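Local coordinates for protein telomere length regulator taz1 (Schizosaccharomyces pombe, PDB 4ZMI) that binds double-stranded telomeric DNA and regulates telomere length and function in fission yeast, at residues 118-129 and 166-174. Sequence-based numbering, arbitrary orientation. Where two conformers were deposited one is given.
Sequences LTLRSIVLDALL and FILSCLPYT. With MG (magnesium ion), chain B.
Arg121 lays its guanidinium flat over one face of the Phe166 ring, with the planes 5° apart and the centres 3.8 Å apart. This is a stacked cation-pi contact. Arg121 NH1 also donates to Phe166 O at 2.8 Å, on a carbonyl lone pair and nearly in the guanidinium plane. NH2 is taken by Lys116 O, so two backbone carbonyls fix the group's rotation. The chain bends at chi3 (-52°), which brings the guanidinium level with the ring, with CD over the same face. Leu118 CD2 lies over the other guanidinium face, toward its rim. With an alanine here, Phe166 O and Lys116 O would probably lose this donor, and the ring face its cover. Ser122 OG lies 2.7 Å from Cys170 O and 3.1 Å from Leu118 O. In this helical domain of Taz1, which matches the TRF family in sequence, the contact joins helix 118-130 to helix 163-168 and the type I beta turn from Leu168 to Leu171. Leu171 N closes that turn on Leu168 O. Leu171 CD2 packs on Leu125 CB at 3.8 Å, and its CD1 meets Leu129 CD1 tip to tip. At the end of the turn Leu171 O binds a magnesium ion at 2.4 Å; Tyr173 O and one water also bind it. Tyr173 OH is hydrogen-bonded to Ser79 OG.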
loop_
_atom_site.group_PDB
_atom_site.type_symbol
_atom_site.label_atom_id
_atom_site.label_comp_id
_atom_site.label_asym_id
_atom_site.label_seq_id
_atom_site.Cartn_x
_atom_site.Cartn_y
_atom_site.Cartn_z
ATOM N N LEU A 118 -2.252 5.989 4.128
ATOM C CA LEU A 118 -3.365 5.055 3.946
ATOM C C LEU A 118 -3.078 4.055 2.851
ATOM O O LEU A 118 -3.431 2.898 2.986
ATOM C CB LEU A 118 -4.664 5.795 3.630
ATOM C CG LEU A 118 -5.088 6.810 4.682
ATOM C CD1 LEU A 118 -6.341 7.532 4.206
ATOM C CD2 LEU A 118 -5.323 6.097 5.990
ATOM N N THR A 119 -2.424 4.482 1.772
ATOM C CA THR A 119 -2.247 3.574 0.626
ATOM C C THR A 119 -1.180 2.532 0.899
ATOM O O THR A 119 -1.318 1.372 0.526
ATOM C CB THR A 119 -1.865 4.310 -0.651
ATOM O OG1 THR A 119 -2.751 5.409 -0.841
ATOM C CG2 THR A 119 -1.952 3.385 -1.847
ATOM N N LEU A 120 -0.102 2.949 1.549
ATOM C CA LEU A 120 0.930 1.996 1.939
ATOM C C LEU A 120 0.332 1.028 2.966
ATOM O O LEU A 120 0.574 -0.183 2.916
ATOM C CB LEU A 120 2.133 2.736 2.515
ATOM C CG LEU A 120 2.888 3.460 1.415
ATOM C CD1 LEU A 120 4.020 4.334 1.970
ATOM C CD2 LEU A 120 3.427 2.435 0.452
ATOM N N ARG A 121 -0.484 1.556 3.877
ATOM C CA ARG A 121 -1.149 0.684 4.833
ATOM C C ARG A 121 -1.953 -0.394 4.101
ATOM O O ARG A 121 -1.874 -1.585 4.446
ATOM C CB ARG A 121 -2.050 1.471 5.770
ATOM C CG ARG A 121 -2.304 0.737 7.059
ATOM C CD ARG A 121 -3.347 1.434 7.885
ATOM N NE ARG A 121 -3.002 2.829 8.053
ATOM C CZ ARG A 121 -3.795 3.715 8.625
ATOM N NH1 ARG A 121 -4.966 3.327 9.095
ATOM N NH2 ARG A 121 -3.406 4.974 8.729
ATOM N N SER A 122 -2.695 0.024 3.072
ATOM C CA SER A 122 -3.501 -0.915 2.293
ATOM C C SER A 122 -2.611 -1.966 1.684
ATOM O O SER A 122 -2.917 -3.145 1.751
ATOM C CB SER A 122 -4.246 -0.177 1.169
ATOM O OG SER A 122 -5.199 0.675 1.746
ATOM N N ILE A 123 -1.516 -1.533 1.058
ATOM C CA ILE A 123 -0.666 -2.483 0.343
ATOM C C ILE A 123 -0.028 -3.485 1.290
ATOM O O ILE A 123 -0.056 -4.680 1.015
ATOM C CB ILE A 123 0.393 -1.774 -0.508
ATOM C CG1 ILE A 123 -0.302 -0.888 -1.531
ATOM C CG2 ILE A 123 1.287 -2.777 -1.233
ATOM C CD1 ILE A 123 0.607 0.150 -2.132
ATOM N N VAL A 124 0.537 -3.003 2.403
ATOM C CA VAL A 124 1.109 -3.902 3.409
ATOM C C VAL A 124 0.082 -4.919 3.962
ATOM O O VAL A 124 0.374 -6.101 4.044
ATOM C CB VAL A 124 1.746 -3.112 4.584
ATOM C CG1 VAL A 124 2.278 -4.065 5.662
ATOM C CG2 VAL A 124 2.853 -2.212 4.084
ATOM N N LEU A 125 -1.115 -4.458 4.338
ATOM C CA LEU A 125 -2.149 -5.354 4.859
ATOM C C LEU A 125 -2.575 -6.340 3.784
ATOM O O LEU A 125 -2.817 -7.508 4.075
ATOM C CB LEU A 125 -3.374 -4.589 5.377
ATOM C CG LEU A 125 -3.191 -3.868 6.726
ATOM C CD1 LEU A 125 -4.273 -2.826 6.878
ATOM C CD2 LEU A 125 -3.239 -4.821 7.921
ATOM N N ASP A 126 -2.668 -5.871 2.541
ATOM C CA ASP A 126 -3.075 -6.747 1.445
ATOM C C ASP A 126 -2.055 -7.860 1.288
ATOM O O ASP A 126 -2.415 -9.026 1.196
ATOM C CB ASP A 126 -3.212 -5.977 0.144
ATOM C CG ASP A 126 -3.722 -6.845 -0.994
ATOM O OD1 ASP A 126 -4.754 -7.532 -0.814
ATOM O OD2 ASP A 126 -3.080 -6.843 -2.069
ATOM N N ALA A 127 -0.778 -7.497 1.291
ATOM C CA ALA A 127 0.299 -8.490 1.266
ATOM C C ALA A 127 0.166 -9.452 2.426
ATOM O O ALA A 127 0.251 -10.665 2.252
ATOM C CB ALA A 127 1.669 -7.808 1.308
ATOM N N LEU A 128 -0.071 -8.918 3.615
ATOM C CA LEU A 128 -0.218 -9.779 4.780
ATOM C C LEU A 128 -1.404 -10.722 4.670
ATOM O O LEU A 128 -1.391 -11.813 5.242
ATOM C CB LEU A 128 -0.342 -8.945 6.052
ATOM C CG LEU A 128 0.913 -8.211 6.539
ATOM C CD1 LEU A 128 0.611 -7.467 7.835
ATOM C CD2 LEU A 128 2.064 -9.191 6.749
ATOM N N LEU A 129 -2.443 -10.299 3.953
ATOM C CA LEU A 129 -3.662 -11.098 3.839
ATOM C C LEU A 129 -3.510 -12.127 2.736
ATOM O O LEU A 129 -4.144 -13.164 2.759
ATOM C CB LEU A 129 -4.871 -10.212 3.543
ATOM C CG LEU A 129 -5.389 -9.397 4.724
ATOM C CD1 LEU A 129 -6.198 -8.216 4.220
ATOM C CD2 LEU A 129 -6.232 -10.257 5.623
ATOM N N PHE A 166 -7.896 1.308 12.555
ATOM C CA PHE A 166 -6.603 1.465 11.875
ATOM C C PHE A 166 -6.466 0.476 10.704
ATOM O O PHE A 166 -5.993 0.823 9.640
ATOM C CB PHE A 166 -5.469 1.249 12.891
ATOM C CG PHE A 166 -4.111 1.591 12.365
ATOM C CD1 PHE A 166 -3.590 2.870 12.533
ATOM C CD2 PHE A 166 -3.355 0.642 11.704
ATOM C CE1 PHE A 166 -2.350 3.196 12.055
ATOM C CE2 PHE A 166 -2.108 0.971 11.222
ATOM C CZ PHE A 166 -1.608 2.241 11.399
ATOM N N ILE A 167 -6.904 -0.756 10.916
ATOM C CA ILE A 167 -6.819 -1.804 9.912
ATOM C C ILE A 167 -7.912 -1.715 8.838
ATOM O O ILE A 167 -7.616 -1.681 7.650
ATOM C CB ILE A 167 -6.909 -3.178 10.594
ATOM C CG1 ILE A 167 -5.627 -3.430 11.424
ATOM C CG2 ILE A 167 -7.206 -4.281 9.558
ATOM C CD1 ILE A 167 -5.780 -4.528 12.444
ATOM N N LEU A 168 -9.169 -1.667 9.259
ATOM C CA LEU A 168 -10.300 -1.757 8.332
ATOM C C LEU A 168 -10.565 -0.508 7.474
ATOM O O LEU A 168 -11.090 -0.603 6.367
ATOM C CB LEU A 168 -11.562 -2.113 9.109
ATOM C CG LEU A 168 -11.507 -3.479 9.770
ATOM C CD1 LEU A 168 -12.628 -3.595 10.812
ATOM C CD2 LEU A 168 -11.609 -4.596 8.706
ATOM N N SER A 169 -10.199 0.660 7.987
ATOM C CA SER A 169 -10.405 1.897 7.265
ATOM C C SER A 169 -9.633 1.893 5.938
ATOM O O SER A 169 -9.925 2.669 5.071
ATOM C CB SER A 169 -9.924 3.068 8.112
ATOM O OG SER A 169 -8.500 3.035 8.170
ATOM N N CYS A 170 -8.657 1.014 5.765
ATOM C CA CYS A 170 -7.878 0.939 4.533
ATOM C C CYS A 170 -8.085 -0.368 3.773
ATOM O O CYS A 170 -7.282 -0.689 2.902
ATOM C CB CYS A 170 -6.375 1.069 4.837
ATOM S SG CYS A 170 -5.824 2.638 5.567
ATOM N N LEU A 171 -9.105 -1.146 4.135
ATOM C CA LEU A 171 -9.372 -2.419 3.460
ATOM C C LEU A 171 -10.806 -2.461 2.928
ATOM O O LEU A 171 -11.725 -1.895 3.548
ATOM C CB LEU A 171 -9.145 -3.608 4.393
ATOM C CG LEU A 171 -7.712 -3.818 4.898
ATOM C CD1 LEU A 171 -7.730 -4.897 5.923
ATOM C CD2 LEU A 171 -6.813 -4.226 3.752
ATOM N N PRO A 172 -11.010 -3.137 1.779
ATOM C CA PRO A 172 -12.355 -3.245 1.197
ATOM C C PRO A 172 -13.075 -4.398 1.882
ATOM O O PRO A 172 -13.792 -5.183 1.266
ATOM C CB PRO A 172 -12.071 -3.542 -0.280
ATOM C CG PRO A 172 -10.782 -4.332 -0.231
ATOM C CD PRO A 172 -9.986 -3.759 0.919
ATOM N N TYR A 173 -12.840 -4.503 3.181
ATOM C CA TYR A 173 -13.527 -5.466 4.011
ATOM C C TYR A 173 -14.159 -4.730 5.180
ATOM O O TYR A 173 -13.715 -3.629 5.559
ATOM C CB TYR A 173 -12.548 -6.536 4.473
ATOM C CG TYR A 173 -11.783 -7.126 3.318
ATOM C CD1 TYR A 173 -10.406 -6.926 3.184
ATOM C CD2 TYR A 173 -12.444 -7.865 2.336
ATOM C CE1 TYR A 173 -9.699 -7.464 2.105
ATOM C CE2 TYR A 173 -11.751 -8.408 1.255
ATOM C CZ TYR A 173 -10.389 -8.201 1.136
ATOM O OH TYR A 173 -9.734 -8.748 0.050
ATOM N N THR A 174 -15.194 -5.352 5.734
ATOM C CA THR A 174 -16.113 -4.716 6.657
ATOM C C THR A 174 -15.890 -5.088 8.117
ATOM O O THR A 174 -16.371 -4.392 9.010
ATOM C CB THR A 174 -17.576 -5.067 6.286
ATOM O OG1 THR A 174 -17.741 -6.488 6.277
ATOM C CG2 THR A 174 -17.897 -4.542 4.911
HETATM MG MG MG B . -13.395 -1.230 5.179
HETATM O O HOH W 1 -14.321 -0.910 7.386
#